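Local structure of 5'-Methylthioadenosine Nucleosidase (Arabidopsis thaliana, 2QTG) at residues Val29-Ala34 with Ile112-Cys117; Lys123-Gly128 with Lys221-Leu226; Val136-Arg141 with Glu202-Ala207. The protein is a plant nucleosidase of the phosphorylase superfamily, with a mixed beta sheet flanked by helices and one ligand pocket in each of two subunits. One frame throughout, in Å; residues are numbered along the deposited sequence. Where two conformers were deposited one is given.

Contact 1 of 3, residues Val29-Ala34 with Ile112-Cys117. With MTH (2-(4-amino-pyrrolo[2,3-D]pyrimidin-7-yl)-5-methylsulfanylmethyl-tetrahydro-furan-3,4-diol), chain C.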
loop_
_atom_site.group_PDB
_atom_site.type_symbol
_atom_site.label_atom_id
_atom_site.label_comp_id
_atom_site.label_asym_id
_atom_site.label_seq_id
_atom_site.Cartn_x
_atom_site.Cartn_y
_atom_site.Cartn_z
ATOM N N VAL A 29 -10.366 -20.759 -1.178
ATOM C CA VAL A 29 -10.820 -19.359 -1.085
ATOM C C VAL A 29 -10.045 -18.646 0.031
ATOM O O VAL A 29 -9.963 -19.149 1.164
ATOM C CB VAL A 29 -12.338 -19.273 -0.763
ATOM C CG1 VAL A 29 -12.757 -17.827 -0.453
ATOM C CG2 VAL A 29 -13.146 -19.829 -1.886
ATOM N N VAL A 30 -9.429 -17.509 -0.297
ATOM C CA VAL A 30 -8.873 -16.609 0.699
ATOM C C VAL A 30 -9.791 -15.374 0.905
ATOM O O VAL A 30 -10.113 -14.656 -0.045
ATOM C CB VAL A 30 -7.423 -16.149 0.337
ATOM C CG1 VAL A 30 -6.965 -14.985 1.218
ATOM C CG2 VAL A 30 -6.437 -17.300 0.436
ATOM N N PHE A 31 -10.215 -15.165 2.142
ATOM C CA PHE A 31 -10.869 -13.907 2.592
ATOM C C PHE A 31 -9.815 -12.933 3.121
ATOM O O PHE A 31 -9.033 -13.269 4.011
ATOM C CB PHE A 31 -11.868 -14.163 3.700
ATOM C CG PHE A 31 -13.164 -14.698 3.238
ATOM C CD1 PHE A 31 -13.296 -16.064 2.929
ATOM C CD2 PHE A 31 -14.272 -13.856 3.108
ATOM C CE1 PHE A 31 -14.503 -16.566 2.503
ATOM C CE2 PHE A 31 -15.508 -14.359 2.676
ATOM C CZ PHE A 31 -15.621 -15.696 2.373
ATOM N N VAL A 32 -9.772 -11.730 2.552
ATOM C CA VAL A 32 -8.904 -10.665 3.092
ATOM C C VAL A 32 -9.780 -9.680 3.872
ATOM O O VAL A 32 -10.613 -8.966 3.281
ATOM C CB VAL A 32 -8.114 -9.910 1.954
ATOM C CG1 VAL A 32 -7.416 -8.661 2.518
ATOM C CG2 VAL A 32 -7.100 -10.864 1.304
ATOM N N ILE A 33 -9.636 -9.665 5.198
ATOM C CA ILE A 33 -10.546 -8.875 6.021
ATOM C C ILE A 33 -9.714 -7.931 6.898
ATOM O O ILE A 33 -8.843 -8.378 7.651
ATOM C CB ILE A 33 -11.553 -9.740 6.887
ATOM C CG1 ILE A 33 -12.394 -10.729 6.013
ATOM C CG2 ILE A 33 -12.442 -8.774 7.740
ATOM C CD1 ILE A 33 -13.282 -11.768 6.824
ATOM N N ALA A 34 -9.991 -6.636 6.811
ATOM C CA ALA A 34 -9.064 -5.624 7.372
ATOM C C ALA A 34 -9.076 -5.537 8.921
ATOM O O ALA A 34 -8.018 -5.383 9.547
ATOM C CB ALA A 34 -9.360 -4.275 6.786
ATOM N N ILE A 112 -11.620 -13.067 -1.725
ATOM C CA ILE A 112 -12.772 -12.293 -1.338
ATOM C C ILE A 112 -12.342 -11.252 -0.293
ATOM O O ILE A 112 -11.990 -11.580 0.844
ATOM C CB ILE A 112 -13.911 -13.166 -0.744
ATOM C CG1 ILE A 112 -14.186 -14.414 -1.610
ATOM C CG2 ILE A 112 -15.169 -12.281 -0.339
ATOM C CD1 ILE A 112 -15.364 -15.252 -1.209
ATOM N N ASN A 113 -12.396 -9.992 -0.688
ATOM C CA ASN A 113 -12.204 -8.866 0.228
ATOM C C ASN A 113 -13.579 -8.565 0.829
ATOM O O ASN A 113 -14.460 -8.099 0.153
ATOM C CB ASN A 113 -11.609 -7.657 -0.505
ATOM C CG ASN A 113 -11.433 -6.409 0.386
ATOM O OD1 ASN A 113 -11.636 -5.301 -0.090
ATOM N ND2 ASN A 113 -11.058 -6.598 1.680
ATOM N N ALA A 114 -13.766 -8.890 2.104
ATOM C CA ALA A 114 -15.057 -8.682 2.791
ATOM C C ALA A 114 -14.876 -7.695 3.946
ATOM O O ALA A 114 -13.923 -7.809 4.713
ATOM C CB ALA A 114 -15.592 -10.025 3.325
ATOM N N GLY A 115 -15.785 -6.737 4.095
ATOM C CA GLY A 115 -15.715 -5.793 5.207
ATOM C C GLY A 115 -16.763 -4.693 5.150
ATOM O O GLY A 115 -17.634 -4.680 4.265
ATOM N N THR A 116 -16.668 -3.771 6.093
ATOM C CA THR A 116 -17.576 -2.616 6.165
ATOM C C THR A 116 -17.109 -1.452 5.243
ATOM O O THR A 116 -15.936 -1.383 4.834
ATOM C CB THR A 116 -17.757 -2.157 7.650
ATOM O OG1 THR A 116 -16.470 -1.818 8.222
ATOM C CG2 THR A 116 -18.393 -3.251 8.459
ATOM N N CYS A 117 -18.028 -0.557 4.924
ATOM C CA CYS A 117 -17.748 0.562 4.075
ATOM C C CYS A 117 -18.754 1.675 4.302
ATOM O O CYS A 117 -19.821 1.455 4.941
ATOM C CB CYS A 117 -17.800 0.117 2.585
ATOM S SG CYS A 117 -19.453 -0.352 2.021
HETATM C CS MTH C . -11.110 2.025 11.239
HETATM S "S5'" MTH C . -10.955 2.770 9.612
HETATM C "C5'" MTH C . -12.440 2.079 8.939
HETATM C "C4'" MTH C . -12.345 0.650 8.384
HETATM O "O4'" MTH C . -13.673 0.254 7.962
HETATM C "C2'" MTH C . -12.384 0.849 6.007
HETATM O "O2'" MTH C . -12.191 0.123 4.769
HETATM C "C3'" MTH C . -11.450 0.483 7.153
HETATM O "O3'" MTH C . -10.993 -0.881 7.139
HETATM C "C1'" MTH C . -13.806 0.547 6.537
HETATM N N9 MTH C . -14.678 1.695 6.381
HETATM C C8 MTH C . -15.794 1.889 7.001
HETATM C C7 MTH C . -16.465 2.856 6.553
HETATM C C5 MTH C . -15.728 3.716 5.926
HETATM C C6 MTH C . -15.937 4.960 5.397
HETATM N N6 MTH C . -17.087 5.654 5.623
HETATM N N1 MTH C . -14.879 5.443 4.678
HETATM C C2 MTH C . -13.727 4.716 4.480
HETATM N N3 MTH C . -13.535 3.468 5.011
HETATM C C4 MTH C . -14.562 2.947 5.724
HETATM O O HOH W 1 -12.229 -5.656 5.493
#

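Contact 2 of 3, residues Lys123-Gly128 with Lys221-Leu226. With MTH (2-(4-amino-pyrrolo[2,3-D]pyrimidin-7-yl)-5-methylsulfanylmethyl-tetrahydro-furan-3,4-diol), chain C.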
loop_
_atom_site.group_PDB
_atom_site.type_symbol
_atom_site.label_atom_id
_atom_site.label_comp_id
_atom_site.label_asym_id
_atom_site.label_seq_id
_atom_site.Cartn_x
_atom_site.Cartn_y
_atom_site.Cartn_z
ATOM N N LYS A 123 -26.973 6.853 -4.194
ATOM C CA LYS A 123 -26.661 5.756 -5.121
ATOM C C LYS A 123 -27.434 4.484 -4.737
ATOM O O LYS A 123 -27.207 3.401 -5.299
ATOM C CB LYS A 123 -25.155 5.450 -5.169
ATOM C CG LYS A 123 -24.218 6.565 -5.648
ATOM C CD LYS A 123 -24.439 6.953 -7.118
ATOM C CE LYS A 123 -24.079 5.844 -8.065
ATOM N NZ LYS A 123 -24.523 6.231 -9.455
ATOM N N GLY A 124 -28.305 4.625 -3.743
ATOM C CA GLY A 124 -29.202 3.559 -3.331
ATOM C C GLY A 124 -28.711 2.727 -2.175
ATOM O O GLY A 124 -29.305 1.672 -1.900
ATOM N N ALA A 125 -27.663 3.185 -1.464
ATOM C CA ALA A 125 -27.123 2.405 -0.336
ATOM C C ALA A 125 -27.967 2.618 0.906
ATOM O O ALA A 125 -28.352 3.749 1.201
ATOM C CB ALA A 125 -25.624 2.775 -0.046
ATOM N N ASN A 126 -28.247 1.537 1.630
ATOM C CA ASN A 126 -28.829 1.594 2.988
ATOM C C ASN A 126 -27.926 0.905 3.995
ATOM O O ASN A 126 -27.182 -0.024 3.626
ATOM C CB ASN A 126 -30.180 0.878 3.004
ATOM C CG ASN A 126 -31.206 1.577 2.134
ATOM O OD1 ASN A 126 -31.383 2.790 2.241
ATOM N ND2 ASN A 126 -31.855 0.833 1.252
ATOM N N ILE A 127 -27.980 1.353 5.257
ATOM C CA ILE A 127 -27.181 0.719 6.317
ATOM C C ILE A 127 -27.624 -0.746 6.403
ATOM O O ILE A 127 -28.833 -1.028 6.317
ATOM C CB ILE A 127 -27.401 1.418 7.676
ATOM C CG1 ILE A 127 -27.127 2.941 7.569
ATOM C CG2 ILE A 127 -26.653 0.681 8.821
ATOM C CD1 ILE A 127 -25.741 3.405 7.815
ATOM N N GLY A 128 -26.661 -1.667 6.517
ATOM C CA GLY A 128 -26.949 -3.092 6.548
ATOM C C GLY A 128 -26.898 -3.802 5.207
ATOM O O GLY A 128 -26.771 -5.013 5.187
ATOM N N LYS A 221 -19.117 -5.859 0.475
ATOM C CA LYS A 221 -18.966 -4.603 1.240
ATOM C C LYS A 221 -20.287 -4.234 1.931
ATOM O O LYS A 221 -21.314 -3.953 1.267
ATOM C CB LYS A 221 -18.435 -3.460 0.361
ATOM C CG LYS A 221 -16.997 -3.737 -0.181
ATOM C CD LYS A 221 -15.945 -3.616 0.929
ATOM C CE LYS A 221 -14.616 -4.303 0.520
ATOM N NZ LYS A 221 -13.445 -3.647 1.248
ATOM N N ALA A 222 -20.233 -4.239 3.258
ATOM C CA ALA A 222 -21.393 -4.002 4.107
ATOM C C ALA A 222 -21.400 -2.554 4.553
ATOM O O ALA A 222 -20.459 -2.084 5.241
ATOM C CB ALA A 222 -21.383 -4.962 5.344
ATOM N N VAL A 223 -22.455 -1.859 4.154
ATOM C CA VAL A 223 -22.620 -0.432 4.416
ATOM C C VAL A 223 -22.899 -0.178 5.905
ATOM O O VAL A 223 -24.023 -0.508 6.382
ATOM C CB VAL A 223 -23.739 0.147 3.535
ATOM C CG1 VAL A 223 -23.877 1.669 3.748
ATOM C CG2 VAL A 223 -23.435 -0.157 2.059
ATOM N N THR A 224 -21.901 0.350 6.626
ATOM C CA THR A 224 -22.066 0.813 8.014
ATOM C C THR A 224 -22.423 2.253 8.241
ATOM O O THR A 224 -22.882 2.596 9.313
ATOM C CB THR A 224 -20.828 0.629 8.914
ATOM O OG1 THR A 224 -19.650 0.306 8.186
ATOM C CG2 THR A 224 -21.036 -0.392 9.943
ATOM N N ASP A 225 -22.090 3.111 7.298
ATOM C CA ASP A 225 -22.499 4.490 7.416
ATOM C C ASP A 225 -22.798 5.057 6.053
ATOM O O ASP A 225 -22.270 4.585 5.044
ATOM C CB ASP A 225 -21.492 5.343 8.185
ATOM C CG ASP A 225 -20.339 5.740 7.364
ATOM O OD1 ASP A 225 -19.548 4.842 7.003
ATOM O OD2 ASP A 225 -20.225 6.954 7.104
ATOM N N LEU A 226 -23.691 6.042 6.069
ATOM C CA LEU A 226 -24.122 6.784 4.894
ATOM C C LEU A 226 -23.291 8.049 4.848
ATOM O O LEU A 226 -23.434 8.962 5.699
ATOM C CB LEU A 226 -25.634 7.077 4.989
ATOM C CG LEU A 226 -26.642 5.916 4.895
ATOM C CD1 LEU A 226 -28.107 6.480 4.737
ATOM C CD2 LEU A 226 -26.349 4.842 3.783
HETATM C CS MTH C . -11.110 2.025 11.239
HETATM S "S5'" MTH C . -10.955 2.770 9.612
HETATM C "C5'" MTH C . -12.440 2.079 8.939
HETATM C "C4'" MTH C . -12.345 0.650 8.384
HETATM O "O4'" MTH C . -13.673 0.254 7.962
HETATM C "C2'" MTH C . -12.384 0.849 6.007
HETATM O "O2'" MTH C . -12.191 0.123 4.769
HETATM C "C3'" MTH C . -11.450 0.483 7.153
HETATM O "O3'" MTH C . -10.993 -0.881 7.139
HETATM C "C1'" MTH C . -13.806 0.547 6.537
HETATM N N9 MTH C . -14.678 1.695 6.381
HETATM C C8 MTH C . -15.794 1.889 7.001
HETATM C C7 MTH C . -16.465 2.856 6.553
HETATM C C5 MTH C . -15.728 3.716 5.926
HETATM C C6 MTH C . -15.937 4.960 5.397
HETATM N N6 MTH C . -17.087 5.654 5.623
HETATM N N1 MTH C . -14.879 5.443 4.678
HETATM C C2 MTH C . -13.727 4.716 4.480
HETATM N N3 MTH C . -13.535 3.468 5.011
HETATM C C4 MTH C . -14.562 2.947 5.724
#

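Contact 3 of 3, residues Val136-Arg141 with Glu202-Ala207. With MTH (2-(4-amino-pyrrolo[2,3-D]pyrimidin-7-yl)-5-methylsulfanylmethyl-tetrahydro-furan-3,4-diol), chain C.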
loop_
_atom_site.group_PDB
_atom_site.type_symbol
_atom_site.label_atom_id
_atom_site.label_comp_id
_atom_site.label_asym_id
_atom_site.label_seq_id
_atom_site.Cartn_x
_atom_site.Cartn_y
_atom_site.Cartn_z
ATOM N N VAL A 136 -13.553 -1.266 -9.096
ATOM C CA VAL A 136 -12.883 -0.545 -8.034
ATOM C C VAL A 136 -12.071 0.641 -8.623
ATOM O O VAL A 136 -11.556 0.537 -9.741
ATOM C CB VAL A 136 -12.043 -1.596 -7.206
ATOM C CG1 VAL A 136 -10.677 -1.853 -7.809
ATOM C CG2 VAL A 136 -11.964 -1.240 -5.735
ATOM N N VAL A 137 -11.950 1.730 -7.862
ATOM C CA VAL A 137 -11.083 2.849 -8.171
ATOM C C VAL A 137 -10.441 3.355 -6.847
ATOM O O VAL A 137 -10.856 2.962 -5.718
ATOM C CB VAL A 137 -11.831 4.054 -8.797
ATOM C CG1 VAL A 137 -12.177 3.831 -10.286
ATOM C CG2 VAL A 137 -13.059 4.503 -7.921
ATOM N N PHE A 138 -9.429 4.188 -7.004
ATOM C CA PHE A 138 -8.914 5.062 -5.923
ATOM C C PHE A 138 -9.470 6.465 -5.999
ATOM O O PHE A 138 -9.758 6.952 -7.088
ATOM C CB PHE A 138 -7.385 5.169 -5.933
ATOM C CG PHE A 138 -6.667 3.863 -5.638
ATOM C CD1 PHE A 138 -6.490 3.421 -4.314
ATOM C CD2 PHE A 138 -6.119 3.110 -6.681
ATOM C CE1 PHE A 138 -5.803 2.248 -4.035
ATOM C CE2 PHE A 138 -5.439 1.911 -6.431
ATOM C CZ PHE A 138 -5.270 1.485 -5.081
ATOM N N HIS A 139 -9.587 7.146 -4.857
ATOM C CA HIS A 139 -9.883 8.594 -4.899
ATOM C C HIS A 139 -8.730 9.506 -4.406
ATOM O O HIS A 139 -8.802 10.700 -4.543
ATOM C CB HIS A 139 -11.205 8.985 -4.217
ATOM C CG HIS A 139 -11.459 8.253 -2.918
ATOM N ND1 HIS A 139 -10.964 8.681 -1.696
ATOM C CD2 HIS A 139 -12.163 7.128 -2.663
ATOM C CE1 HIS A 139 -11.336 7.828 -0.739
ATOM N NE2 HIS A 139 -12.072 6.879 -1.307
ATOM N N ASP A 140 -7.658 8.927 -3.910
ATOM C CA ASP A 140 -6.587 9.728 -3.311
ATOM C C ASP A 140 -5.205 9.467 -3.924
ATOM O O ASP A 140 -4.159 9.703 -3.270
ATOM C CB ASP A 140 -6.584 9.456 -1.787
ATOM C CG ASP A 140 -6.120 8.034 -1.424
ATOM O OD1 ASP A 140 -6.179 7.109 -2.282
ATOM O OD2 ASP A 140 -5.740 7.821 -0.222
ATOM N N ARG A 141 -5.182 9.005 -5.180
ATOM C CA ARG A 141 -3.926 8.885 -5.897
ATOM C C ARG A 141 -3.967 9.870 -7.063
ATOM O O ARG A 141 -4.131 9.455 -8.189
ATOM C CB ARG A 141 -3.725 7.472 -6.426
ATOM C CG ARG A 141 -3.079 6.466 -5.463
ATOM C CD ARG A 141 -3.950 5.887 -4.350
ATOM N NE ARG A 141 -3.234 4.810 -3.626
ATOM C CZ ARG A 141 -3.527 4.334 -2.391
ATOM N NH1 ARG A 141 -4.574 4.813 -1.670
ATOM N NH2 ARG A 141 -2.804 3.339 -1.890
ATOM N N GLU A 202 -9.425 -0.114 1.721
ATOM C CA GLU A 202 -8.575 -1.197 1.232
ATOM C C GLU A 202 -8.822 -1.730 -0.183
ATOM O O GLU A 202 -7.881 -2.252 -0.792
ATOM C CB GLU A 202 -8.567 -2.413 2.174
ATOM C CG GLU A 202 -8.109 -2.176 3.609
ATOM C CD GLU A 202 -9.211 -1.607 4.522
ATOM O OE1 GLU A 202 -10.397 -1.875 4.263
ATOM O OE2 GLU A 202 -8.862 -0.965 5.528
ATOM N N GLY A 203 -10.070 -1.661 -0.665
ATOM C CA GLY A 203 -10.526 -2.475 -1.796
ATOM C C GLY A 203 -9.666 -2.437 -3.042
ATOM O O GLY A 203 -9.225 -3.488 -3.542
ATOM N N ALA A 204 -9.428 -1.230 -3.552
ATOM C CA ALA A 204 -8.668 -1.086 -4.808
ATOM C C ALA A 204 -7.205 -1.560 -4.736
ATOM O O ALA A 204 -6.598 -1.859 -5.784
ATOM C CB ALA A 204 -8.785 0.352 -5.360
ATOM N N ALA A 205 -6.648 -1.601 -3.510
ATOM C CA ALA A 205 -5.295 -2.075 -3.242
ATOM C C ALA A 205 -5.275 -3.599 -3.311
ATOM O O ALA A 205 -4.353 -4.176 -3.895
ATOM C CB ALA A 205 -4.794 -1.574 -1.854
ATOM N N VAL A 206 -6.275 -4.246 -2.687
ATOM C CA VAL A 206 -6.464 -5.716 -2.853
ATOM C C VAL A 206 -6.584 -6.070 -4.354
ATOM O O VAL A 206 -5.923 -7.010 -4.829
ATOM C CB VAL A 206 -7.677 -6.260 -2.014
ATOM C CG1 VAL A 206 -7.802 -7.807 -2.088
ATOM C CG2 VAL A 206 -7.495 -5.860 -0.613
ATOM N N ALA A 207 -7.399 -5.302 -5.088
ATOM C CA ALA A 207 -7.601 -5.565 -6.535
ATOM C C ALA A 207 -6.287 -5.451 -7.324
ATOM O O ALA A 207 -6.010 -6.300 -8.214
ATOM C CB ALA A 207 -8.626 -4.592 -7.114
HETATM C CS MTH C . -11.110 2.025 11.239
HETATM S "S5'" MTH C . -10.955 2.770 9.612
HETATM C "C5'" MTH C . -12.440 2.079 8.939
HETATM C "C4'" MTH C . -12.345 0.650 8.384
HETATM O "O4'" MTH C . -13.673 0.254 7.962
HETATM C "C2'" MTH C . -12.384 0.849 6.007
HETATM O "O2'" MTH C . -12.191 0.123 4.769
HETATM C "C3'" MTH C . -11.450 0.483 7.153
HETATM O "O3'" MTH C . -10.993 -0.881 7.139
HETATM C "C1'" MTH C . -13.806 0.547 6.537
HETATM N N9 MTH C . -14.678 1.695 6.381
HETATM C C8 MTH C . -15.794 1.889 7.001
HETATM C C7 MTH C . -16.465 2.856 6.553
HETATM C C5 MTH C . -15.728 3.716 5.926
HETATM C C6 MTH C . -15.937 4.960 5.397
HETATM N N6 MTH C . -17.087 5.654 5.623
HETATM N N1 MTH C . -14.879 5.443 4.678
HETATM C C2 MTH C . -13.727 4.716 4.480
HETATM N N3 MTH C . -13.535 3.468 5.011
HETATM C C4 MTH C . -14.562 2.947 5.724
#

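Contact 1 of 3, residues Val29-Ala34 with Ile112-Cys117
I112 and F31 sit side by side on one face of a parallel strand pair, their side chains pointing the same way. From CB outward, I112 meets the ring and then V29. Its CB lies over one face of the F31 ring, 4.1 Å from the ring centroid, a CH-pi contact displaced toward the rim. CG2 hangs past the CD2-CE2 rim, 3.7 Å from F31 CE2. CG1 takes the other branch, anti to the carbonyl carbon (chi1 -47°), and comes near V29 CG1. At the tip, CD1 slots between the two residues, 3.6 Å from F31 CZ and 3.7 Å from V29 CG1. A114 CB closes on the edge of the same ring.

Backbone hydrogen bonds run from I112 N to V30 O, nearly straight at 168°, and from V32 N to I112 O, 2.8 Å. V32 O then receives two donors: N113 ND2 at 2.9 Å, with V32 O in the plane of the N113 amide, and the weaker A114 N. The other end of that amide, N113 OD1, accepts a hydrogen bond from K221. Beyond the bridged residues the strands part, and a water links A34 N to A114 O.

Strand 28-32 is held between strands 72-78 and 110-119 in the central sheet. Helices 234-259 and 36-46 cover the F31 side, with V255 and I259 packing on I112 and L42 on F31.

Contact 2 of 3, residues Lys123-Gly128 with Lys221-Leu226
I127 pushes its CD1 methyl against the backbone of strand 217-226, and this is the tight part of the contact. CD1 lies 3.3 Å from T224 O and 3.4 Å from D225 CA. The bend at chi2 (-89°) swings this methyl out of an extended chain and over the strand, while CG1 and CD1 both meet L226 CG at 4.0 Å. Alongside, G128 N gives a hydrogen bond to V223 O, 2.9 Å long, fairly straight and in the carbonyl plane. V223 CB in turn rests against N126 O at 3.4 Å.

Around A125 the fit is looser, though still buried. A125 CB meets V223 CG2 at 4.2 Å and L226 CD2 at 4.4 Å, although that CD2 methyl comes closer to A125 O. The solvent side is at N126, which is exposed and whose CB points away from the strand.

D225 also points away from the loop, into the ligand pocket. There OD1 accepts a hydrogen bond from MTH N6, 164° at the hydrogen. The loop between strands 110-119 and 130-138 thus lies along the end of strand 217-226, and an aspartate facing the amino group of MTH is in keeping with the nucleosidases of the phosphorylase superfamily.

Contact 3 of 3, residues Val136-Arg141 with Glu202-Ala207
The F138 ring is sandwiched between A204 CB on one face and R141 NE on the other. The methyl sits over the centre, 3.6 Å from the centroid and 9° off the ring normal, a clear CH-pi contact; NE lies toward the rim. In turn the R141 guanidinium has F138 CE1 over its centre, and at its edge, in plane, NH1 makes a salt bridge with D140 OD1, 2.9 Å, on the syn side of the carboxylate. This is a strand-on-helix contact of the alpha/beta phosphorylase-superfamily fold: the end of strand 130-138 crosses the first turn of helix 203-212 at 113°.

V136 packs on the helix beside A204. In the conformer given, its CG2 methyl lies against A204 and its CG1 methyl against A207 CB.

R141 also forms a salt bridge with D179, and D140 packs against D140 of the second subunit, so the arginine side of the ring lies near the dimer interface.

E202, the N-cap of the helix, faces the ligand pocket instead. Its bent chain presents both carboxylate oxygens to MTH: OE1 accepts from MTH O2' and OE2 from MTH O3', each at 2.7 Å.

Contacts 1, 2 and 3 all reach the same mixed sheet, with centres 14 to 18 Å apart, and each touches the same MTH. Contact 1 closes before the other two begin. Contact 3 falls within the chain between 123-128 and 221-226, and helix 203-212 leads on to strand 217-226. Contacts 1 and 2 meet directly because strands 110-119 and 217-226 are neighbours, G115 O lying 2.8 Å from A222 N. Contacts 1 and 3 pack together where A34 CB approaches E202 CD at 3.5 Å, whereas contacts 2 and 3 do not touch. Segments far apart in sequence therefore combine in one pocket.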